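Local coordinates for Mlr6093 protein (Mesorhizobium loti, PDB 2QJ8), which probably hydrolyses ester or amide bonds as a zinc-dependent member of the aspartoacylase and succinylglutamate desuccinylase family, at residues W147-P151 with S273-E277; I153-P157 with T179-N185; L106-G112 with I122-S127. All coordinates share one frame; numbering follows the deposited sequence.

Contact 1 of 3, residues W147-P151 with S273-E277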
loop_
_atom_site.group_PDB
_atom_site.type_symbol
_atom_site.label_atom_id
_atom_site.label_comp_id
_atom_site.label_asym_id
_atom_site.label_seq_id
_atom_site.Cartn_x
_atom_site.Cartn_y
_atom_site.Cartn_z
ATOM N N TRP A 147 5.372 1.754 -3.249
ATOM C CA TRP A 147 6.267 2.886 -3.133
ATOM C C TRP A 147 5.571 3.993 -2.366
ATOM O O TRP A 147 4.350 4.076 -2.363
ATOM C CB TRP A 147 6.589 3.484 -4.496
ATOM C CG TRP A 147 7.486 2.747 -5.371
ATOM C CD1 TRP A 147 7.135 1.779 -6.275
ATOM C CD2 TRP A 147 8.894 2.942 -5.514
ATOM N NE1 TRP A 147 8.244 1.351 -6.957
ATOM C CE2 TRP A 147 9.338 2.058 -6.519
ATOM C CE3 TRP A 147 9.825 3.778 -4.894
ATOM C CZ2 TRP A 147 10.683 1.975 -6.902
ATOM C CZ3 TRP A 147 11.146 3.711 -5.283
ATOM C CH2 TRP A 147 11.568 2.813 -6.276
ATOM N N ASP A 148 6.377 4.800 -1.691
ATOM C CA ASP A 148 5.958 6.064 -1.143
ATOM C C ASP A 148 6.734 7.051 -2.048
ATOM O O ASP A 148 7.899 6.813 -2.354
ATOM C CB ASP A 148 6.415 6.220 0.287
ATOM C CG ASP A 148 5.711 7.344 1.006
ATOM O OD1 ASP A 148 4.679 7.863 0.530
ATOM O OD2 ASP A 148 6.175 7.714 2.094
ATOM N N CYS A 149 6.075 8.100 -2.524
ATOM C CA CYS A 149 6.734 9.123 -3.303
ATOM C C CYS A 149 6.162 10.480 -2.942
ATOM O O CYS A 149 5.062 10.578 -2.384
ATOM C CB CYS A 149 6.658 8.851 -4.805
ATOM S SG CYS A 149 5.059 9.082 -5.572
ATOM N N ALA A 150 6.926 11.519 -3.257
ATOM C CA ALA A 150 6.522 12.891 -2.997
ATOM C C ALA A 150 5.290 13.259 -3.834
ATOM O O ALA A 150 5.172 12.765 -4.952
ATOM C CB ALA A 150 7.665 13.828 -3.363
ATOM N N PRO A 151 4.364 14.097 -3.296
ATOM C CA PRO A 151 3.264 14.599 -4.150
ATOM C C PRO A 151 3.939 15.511 -5.161
ATOM O O PRO A 151 4.600 16.476 -4.785
ATOM C CB PRO A 151 2.354 15.362 -3.186
ATOM C CG PRO A 151 2.790 14.930 -1.809
ATOM C CD PRO A 151 4.262 14.637 -1.932
ATOM N N SER A 273 12.861 8.315 4.687
ATOM C CA SER A 273 11.505 8.678 4.278
ATOM C C SER A 273 11.500 9.655 3.135
ATOM O O SER A 273 12.496 10.323 2.900
ATOM C CB SER A 273 10.782 9.316 5.461
ATOM O OG SER A 273 10.594 8.374 6.494
ATOM N N VAL A 274 10.369 9.752 2.427
ATOM C CA VAL A 274 10.234 10.718 1.328
ATOM C C VAL A 274 10.503 12.125 1.893
ATOM O O VAL A 274 10.130 12.402 3.010
ATOM C CB VAL A 274 8.868 10.612 0.623
ATOM C CG1 VAL A 274 8.619 11.814 -0.264
ATOM C CG2 VAL A 274 8.798 9.295 -0.175
HETATM N N MSE A 275 11.241 12.936 1.136
HETATM C CA MSE A 275 11.678 14.307 1.486
HETATM C C MSE A 275 12.928 14.407 2.352
HETATM O O MSE A 275 13.432 15.516 2.537
HETATM C CB MSE A 275 10.549 15.204 2.056
HETATM C CG MSE A 275 9.278 15.272 1.180
HETATM SE SE MSE A 275 9.614 15.788 -0.676
HETATM C CE MSE A 275 10.311 17.586 -0.382
ATOM N N ASP A 276 13.457 13.285 2.861
ATOM C CA ASP A 276 14.685 13.333 3.630
ATOM C C ASP A 276 15.806 13.755 2.712
ATOM O O ASP A 276 15.855 13.335 1.554
ATOM C CB ASP A 276 15.087 11.969 4.210
ATOM C CG ASP A 276 14.256 11.535 5.402
ATOM O OD1 ASP A 276 13.379 12.283 5.912
ATOM O OD2 ASP A 276 14.492 10.389 5.827
ATOM N N GLU A 277 16.716 14.562 3.257
ATOM C CA GLU A 277 17.912 15.016 2.565
ATOM C C GLU A 277 19.018 14.098 3.077
ATOM O O GLU A 277 19.311 14.101 4.285
ATOM C CB GLU A 277 18.170 16.487 2.916
ATOM C CG GLU A 277 17.056 17.417 2.412
ATOM C CD GLU A 277 17.302 18.889 2.698
ATOM O OE1 GLU A 277 18.024 19.206 3.676
ATOM O OE2 GLU A 277 16.753 19.732 1.938
HETATM O O HOH W 1 8.450 7.798 3.215
#

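Contact 2 of 3, residues I153-P157 with T179-N185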
loop_
_atom_site.group_PDB
_atom_site.type_symbol
_atom_site.label_atom_id
_atom_site.label_comp_id
_atom_site.label_asym_id
_atom_site.label_seq_id
_atom_site.Cartn_x
_atom_site.Cartn_y
_atom_site.Cartn_z
ATOM N N ILE A 153 4.814 16.219 -9.814
ATOM C CA ILE A 153 4.666 16.016 -11.225
ATOM C C ILE A 153 6.048 15.601 -11.703
ATOM O O ILE A 153 7.021 16.239 -11.314
ATOM C CB ILE A 153 4.225 17.301 -11.950
ATOM C CG1 ILE A 153 2.734 17.561 -11.682
ATOM C CG2 ILE A 153 4.453 17.176 -13.425
ATOM C CD1 ILE A 153 2.290 18.922 -12.014
ATOM N N ILE A 154 6.127 14.524 -12.490
ATOM C CA ILE A 154 7.375 14.069 -13.107
ATOM C C ILE A 154 7.299 14.495 -14.565
ATOM O O ILE A 154 6.354 14.126 -15.264
ATOM C CB ILE A 154 7.584 12.530 -13.064
ATOM C CG1 ILE A 154 7.628 12.024 -11.621
ATOM C CG2 ILE A 154 8.890 12.113 -13.827
ATOM C CD1 ILE A 154 7.777 10.522 -11.524
ATOM N N SER A 155 8.270 15.303 -14.978
ATOM C CA SER A 155 8.416 15.873 -16.300
ATOM C C SER A 155 9.531 15.125 -17.014
ATOM O O SER A 155 10.666 15.114 -16.535
ATOM C CB SER A 155 8.847 17.356 -16.210
ATOM O OG SER A 155 7.860 18.188 -15.620
ATOM N N HIS A 156 9.212 14.496 -18.135
ATOM C CA HIS A 156 10.193 13.780 -18.934
ATOM C C HIS A 156 10.801 14.743 -19.994
ATOM O O HIS A 156 10.045 15.357 -20.759
ATOM C CB HIS A 156 9.516 12.577 -19.600
ATOM C CG HIS A 156 10.476 11.651 -20.268
ATOM N ND1 HIS A 156 11.217 12.014 -21.372
ATOM C CD2 HIS A 156 10.815 10.372 -19.992
ATOM C CE1 HIS A 156 11.969 10.998 -21.745
ATOM N NE2 HIS A 156 11.738 9.989 -20.928
ATOM N N PRO A 157 12.136 14.951 -19.995
ATOM C CA PRO A 157 12.766 15.785 -21.014
ATOM C C PRO A 157 12.503 15.351 -22.460
ATOM O O PRO A 157 12.515 14.151 -22.756
ATOM C CB PRO A 157 14.255 15.647 -20.694
ATOM C CG PRO A 157 14.288 15.384 -19.273
ATOM C CD PRO A 157 13.131 14.526 -18.994
ATOM N N THR A 179 8.594 19.163 -8.424
ATOM C CA THR A 179 8.431 18.923 -9.861
ATOM C C THR A 179 9.723 18.177 -10.196
ATOM O O THR A 179 10.796 18.705 -9.969
ATOM C CB THR A 179 8.238 20.198 -10.729
ATOM O OG1 THR A 179 7.067 20.893 -10.293
ATOM C CG2 THR A 179 8.089 19.809 -12.226
ATOM N N LEU A 180 9.634 16.955 -10.718
ATOM C CA LEU A 180 10.843 16.176 -10.971
ATOM C C LEU A 180 11.174 16.022 -12.438
ATOM O O LEU A 180 10.369 15.466 -13.172
ATOM C CB LEU A 180 10.714 14.777 -10.355
ATOM C CG LEU A 180 11.933 13.832 -10.410
ATOM C CD1 LEU A 180 13.157 14.332 -9.635
ATOM C CD2 LEU A 180 11.520 12.461 -9.924
ATOM N N LEU A 181 12.366 16.480 -12.832
ATOM C CA LEU A 181 12.848 16.277 -14.191
ATOM C C LEU A 181 13.484 14.883 -14.200
ATOM O O LEU A 181 14.391 14.594 -13.428
ATOM C CB LEU A 181 13.847 17.347 -14.633
ATOM C CG LEU A 181 13.451 18.822 -14.547
ATOM C CD1 LEU A 181 14.426 19.626 -15.400
ATOM C CD2 LEU A 181 12.040 19.084 -15.015
ATOM N N TRP A 182 12.995 14.002 -15.062
ATOM C CA TRP A 182 13.486 12.640 -15.105
ATOM C C TRP A 182 13.270 11.986 -16.470
ATOM O O TRP A 182 12.144 11.766 -16.884
ATOM C CB TRP A 182 12.786 11.827 -14.000
ATOM C CG TRP A 182 13.235 10.384 -13.868
ATOM C CD1 TRP A 182 14.399 9.824 -14.342
ATOM C CD2 TRP A 182 12.596 9.357 -13.094
ATOM N NE1 TRP A 182 14.468 8.503 -13.989
ATOM C CE2 TRP A 182 13.386 8.187 -13.214
ATOM C CE3 TRP A 182 11.424 9.299 -12.344
ATOM C CZ2 TRP A 182 13.032 6.973 -12.612
ATOM C CZ3 TRP A 182 11.075 8.089 -11.737
ATOM C CH2 TRP A 182 11.878 6.945 -11.890
ATOM N N GLU A 183 14.377 11.622 -17.110
ATOM C CA GLU A 183 14.382 10.994 -18.419
ATOM C C GLU A 183 14.328 9.484 -18.218
ATOM O O GLU A 183 15.294 8.770 -18.444
ATOM C CB GLU A 183 15.610 11.470 -19.193
ATOM C CG GLU A 183 15.630 11.076 -20.639
ATOM C CD GLU A 183 16.748 11.758 -21.457
ATOM O OE1 GLU A 183 17.330 12.801 -21.048
ATOM O OE2 GLU A 183 17.029 11.236 -22.547
ATOM N N HIS A 184 13.158 9.015 -17.803
ATOM C CA HIS A 184 12.940 7.582 -17.501
ATOM C C HIS A 184 12.748 6.665 -18.722
ATOM O O HIS A 184 12.910 5.450 -18.619
ATOM C CB HIS A 184 11.791 7.383 -16.482
ATOM C CG HIS A 184 10.502 8.072 -16.833
ATOM N ND1 HIS A 184 9.623 7.592 -17.783
ATOM C CD2 HIS A 184 9.931 9.191 -16.328
ATOM C CE1 HIS A 184 8.576 8.391 -17.854
ATOM N NE2 HIS A 184 8.741 9.371 -16.983
ATOM N N ASN A 185 12.423 7.252 -19.869
ATOM C CA ASN A 185 12.172 6.542 -21.125
ATOM C C ASN A 185 11.061 5.465 -21.095
ATOM O O ASN A 185 11.025 4.566 -21.932
ATOM C CB ASN A 185 13.502 6.031 -21.722
ATOM C CG ASN A 185 14.425 7.170 -22.167
ATOM O OD1 ASN A 185 15.610 7.202 -21.804
ATOM N ND2 ASN A 185 13.881 8.118 -22.948
#

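Contact 3 of 3, residues L106-G112 with I122-S127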
loop_
_atom_site.group_PDB
_atom_site.type_symbol
_atom_site.label_atom_id
_atom_site.label_comp_id
_atom_site.label_asym_id
_atom_site.label_seq_id
_atom_site.Cartn_x
_atom_site.Cartn_y
_atom_site.Cartn_z
ATOM N N LEU A 106 -2.564 -0.668 -19.766
ATOM C CA LEU A 106 -3.418 0.140 -20.624
ATOM C C LEU A 106 -2.732 1.392 -21.192
ATOM O O LEU A 106 -2.936 1.750 -22.361
ATOM C CB LEU A 106 -4.700 0.507 -19.841
ATOM C CG LEU A 106 -5.717 1.467 -20.452
ATOM C CD1 LEU A 106 -6.216 0.884 -21.753
ATOM C CD2 LEU A 106 -6.884 1.727 -19.474
ATOM N N ASN A 107 -1.943 2.037 -20.351
ATOM C CA ASN A 107 -1.186 3.224 -20.721
ATOM C C ASN A 107 -0.161 2.928 -21.819
ATOM O O ASN A 107 -0.135 3.669 -22.812
ATOM C CB ASN A 107 -0.533 3.840 -19.475
ATOM C CG ASN A 107 0.157 5.166 -19.751
ATOM O OD1 ASN A 107 1.236 5.211 -20.348
ATOM N ND2 ASN A 107 -0.432 6.250 -19.256
ATOM N N ARG A 108 0.620 1.843 -21.688
ATOM C CA ARG A 108 1.640 1.551 -22.718
ATOM C C ARG A 108 1.087 1.073 -24.059
ATOM O O ARG A 108 1.817 1.130 -25.061
ATOM C CB ARG A 108 2.822 0.649 -22.274
ATOM C CG ARG A 108 2.488 -0.701 -21.708
ATOM C CD ARG A 108 3.626 -1.746 -21.815
ATOM N NE ARG A 108 3.458 -2.836 -20.835
ATOM C CZ ARG A 108 2.563 -3.838 -20.892
ATOM N NH1 ARG A 108 1.672 -3.957 -21.891
ATOM N NH2 ARG A 108 2.528 -4.731 -19.899
ATOM N N VAL A 109 -0.188 0.659 -24.121
ATOM C CA VAL A 109 -0.783 0.201 -25.404
ATOM C C VAL A 109 -1.440 1.297 -26.267
ATOM O O VAL A 109 -1.795 1.010 -27.401
ATOM C CB VAL A 109 -1.778 -0.963 -25.211
ATOM C CG1 VAL A 109 -1.133 -2.068 -24.363
ATOM C CG2 VAL A 109 -3.063 -0.483 -24.617
ATOM N N PHE A 110 -1.594 2.530 -25.764
ATOM C CA PHE A 110 -2.174 3.642 -26.567
ATOM C C PHE A 110 -1.417 3.819 -27.879
ATOM O O PHE A 110 -0.208 3.675 -27.878
ATOM C CB PHE A 110 -2.178 4.997 -25.823
ATOM C CG PHE A 110 -3.438 5.270 -25.049
ATOM C CD1 PHE A 110 -3.679 4.599 -23.857
ATOM C CD2 PHE A 110 -4.340 6.214 -25.482
ATOM C CE1 PHE A 110 -4.814 4.827 -23.119
ATOM C CE2 PHE A 110 -5.484 6.488 -24.758
ATOM C CZ PHE A 110 -5.734 5.786 -23.563
ATOM N N PRO A 111 -2.123 4.123 -28.993
ATOM C CA PRO A 111 -3.550 4.387 -29.135
ATOM C C PRO A 111 -4.454 3.135 -29.279
ATOM O O PRO A 111 -5.609 3.270 -29.665
ATOM C CB PRO A 111 -3.574 5.250 -30.401
ATOM C CG PRO A 111 -2.562 4.550 -31.273
ATOM C CD PRO A 111 -1.466 4.116 -30.317
ATOM N N GLY A 112 -3.962 1.943 -28.961
ATOM C CA GLY A 112 -4.740 0.712 -29.127
ATOM C C GLY A 112 -5.220 0.396 -30.538
ATOM O O GLY A 112 -4.671 0.896 -31.523
ATOM N N ILE A 122 -10.026 -0.386 -25.042
ATOM C CA ILE A 122 -10.215 0.749 -24.125
ATOM C C ILE A 122 -9.412 1.951 -24.625
ATOM O O ILE A 122 -9.953 3.058 -24.707
ATOM C CB ILE A 122 -9.830 0.430 -22.652
ATOM C CG1 ILE A 122 -10.782 -0.650 -22.080
ATOM C CG2 ILE A 122 -9.904 1.760 -21.751
ATOM C CD1 ILE A 122 -10.287 -1.335 -20.845
ATOM N N ALA A 123 -8.144 1.703 -24.968
ATOM C CA ALA A 123 -7.223 2.728 -25.461
ATOM C C ALA A 123 -7.757 3.333 -26.775
ATOM O O ALA A 123 -7.761 4.548 -26.924
ATOM C CB ALA A 123 -5.812 2.147 -25.644
ATOM N N ASP A 124 -8.230 2.484 -27.690
ATOM C CA ASP A 124 -8.865 2.912 -28.934
ATOM C C ASP A 124 -10.105 3.800 -28.740
ATOM O O ASP A 124 -10.246 4.781 -29.466
ATOM C CB ASP A 124 -9.216 1.694 -29.770
ATOM C CG ASP A 124 -9.874 2.055 -31.079
ATOM O OD1 ASP A 124 -9.207 2.612 -31.962
ATOM O OD2 ASP A 124 -11.075 1.792 -31.196
ATOM N N ALA A 125 -10.955 3.478 -27.747
ATOM C CA ALA A 125 -12.163 4.232 -27.435
ATOM C C ALA A 125 -11.840 5.628 -26.938
ATOM O O ALA A 125 -12.475 6.582 -27.367
ATOM C CB ALA A 125 -13.009 3.499 -26.361
ATOM N N ILE A 126 -10.857 5.732 -26.039
ATOM C CA ILE A 126 -10.399 7.012 -25.481
ATOM C C ILE A 126 -9.749 7.864 -26.575
ATOM O O ILE A 126 -9.965 9.084 -26.640
ATOM C CB ILE A 126 -9.409 6.784 -24.279
ATOM C CG1 ILE A 126 -10.158 6.159 -23.085
ATOM C CG2 ILE A 126 -8.735 8.084 -23.851
ATOM C CD1 ILE A 126 -9.244 5.512 -22.038
ATOM N N SER A 127 -8.959 7.208 -27.410
ATOM C CA SER A 127 -8.235 7.833 -28.512
ATOM C C SER A 127 -9.123 8.345 -29.634
ATOM O O SER A 127 -8.815 9.380 -30.221
ATOM C CB SER A 127 -7.187 6.872 -29.082
ATOM O OG SER A 127 -6.264 6.489 -28.064
HETATM O O HOH W 2 -6.626 3.858 -32.030
#

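Contact 1 of 3, residues W147-P151 with S273-E277
Val274 and Met275, the two central residues of a type II beta turn from Ser273 to Asp276, pack against Asp148, Cys149 and Ala150 where strand 147-149 runs out into loop. The turn is identified by its closing bond, Asp276 N to Ser273 O at 3.1 Å, and by the positive phi of Met275 (83°). A second bond ties its ends together: Ser273 N donates almost straight to Asp276 OD2 at 2.9 Å, reaching the oxygen from above the carboxylate plane.

Val274 carries most of the contact, its two methyl groups spread along residues 148-150. CG1 lies opposite the backbone N (chi1 166°) and meets Ala150, 3.5 Å from its N and 3.8 Å from its CB. CG2 reaches back over Cys149 CA to the carbonyl of Asp148, 3.4 Å from O, and also brushes the Asp148 carboxylate. Beyond Val274, the selenomethionine Met275 folds at its second and third torsions and sets SE 3.9 Å from Ala150 CB.

One water provides the polar link. It donates to Asp148 OD2 at 2.5 Å, a separation shorter than usual and to be read with caution, and accepts from Val274 N at 2.8 Å, so the turn's amide is bound to the carboxylate only indirectly.

Strand 306-312 forms backbone hydrogen bonds with both partners, pairing Asp148 with Ile311, Ala150 with Phe309, and Met275 and Asp276 with Val308. Val178 touches Ala150 and Met275 from strand 178-182.

No direct hydrogen bond joins the two segments themselves. The segments therefore meet through methyl and selenium contacts and one bridging water, while strand 306-312 supplies backbone bonds to each.

Contact 2 of 3, residues I153-P157 with T179-N185
Strands 153-155 and 179-182 run parallel, their axes 4.6 Å apart at closest and 28° apart in direction, with Ile153, Ile154 and Ser155 in register with Thr179, Leu180 and Leu181. They are the two strands of a beta-alpha-beta unit connected through helix 161-172, within the catalytic family region. The ladder consists of Leu180 N to Ile153 O (2.8 Å), Ser155 N to Leu180 O (2.8 Å) and Trp182 N to Ser155 O (3.0 Å).

On one sheet face Ile154 lies alongside Trp182, its CD1 at the edge of the indole, whose NE1 binds Gln259. On the other, Ser155 CB meets Leu181 CD2, and Val168 of helix 161-172 covers Ser155.

Past the strands, His156 holds CG anti to the backbone N (chi1 -171°), which sets the ring among residues 183-185, beside the inverse gamma turn centred on Glu183. Glu183 CA lies over one face. The ring edge points at the face of His184 in a T-shaped pair, centroids 4.8 Å apart and planes at 84°, with CD2 above the centre. Both nitrogens are engaged: ND1 donates to Pro157 O at 2.9 Å, and NE2 accepts from Asn185 N, which lies in the ring plane, at 3.0 Å.

Contact 3 of 3, residues L106-G112 with I122-S127
Ile122 opens the helical side of the contact by meeting Leu106, whose CD1 lies 3.8 Å from Ile122 CB while both leucine methyls touch CG2; the two side chains cross at about a right angle. The opposing segment, 106-112, folds through a type I beta turn from Asn107 to Phe110 and then a cis peptide before Pro111.

Ala123 follows and is the main point of packing. Its CB sits over one face of the Phe110 ring in a CH-pi contact, 3.8 Å from the centroid and 17° off the ring normal. The same methyl touches Val109 CG2 and lies 3.8 Å from Gly112 N, so the chain wraps round it.

At Asp124 the contact turns polar. Its CA approaches Pro111 O at 3.4 Å, and a water donates to Pro111 O (2.6 Å) and to Asp124 OD1 (2.9 Å); OD2 forms a salt bridge with Arg128, leaving the carboxylate gripped at both oxygens.

One turn on from Ile122, Ile126 brings CG2 to the edge of the Phe110 ring, 3.7 Å from CE2, while its CD1 touches CZ. Last comes Ser127. Its OG lies beside the backbone N (chi1 -59°), which turns the hydroxyl back along the helix to donate to Ala123 O at 2.7 Å. That oxygen also accepts from Ser127 N, the two donors coming from opposite faces of the carbonyl plane. OG rests obliquely against Phe110 CD2 and near Pro111.

Helix 118-129 thus has segment 106-112 against one flank, while Ile122, Ala125 and Ile126 reach strand 16-24 and Ile122 also touches strand 33-42. Beyond the loop, Met190 and Thr193 of helix 190-197 pack on Phe110.

In the fold
Along the chain contact 3 closes first, and contact 2 then lies nested inside the loop closed by contact 1. Strands 147-149 and 152-155 follow each other directly, so contacts 1 and 2 adjoin in sequence, with centres about 16 Å apart. Strand 178-182 serves both, supplying a ladder to contact 2 and Val178 to contact 1. Contact 3 stands apart, its centre about 31 Å from that of contact 1, on the opposite side of the chain's centre, and about 22 Å from that of contact 2. Contact 1 joins strand 147-149 to the turn 273-276, more than 120 residues on; strand 306-312 bonds to both its segments, so the late strands pack beside strand 147-149.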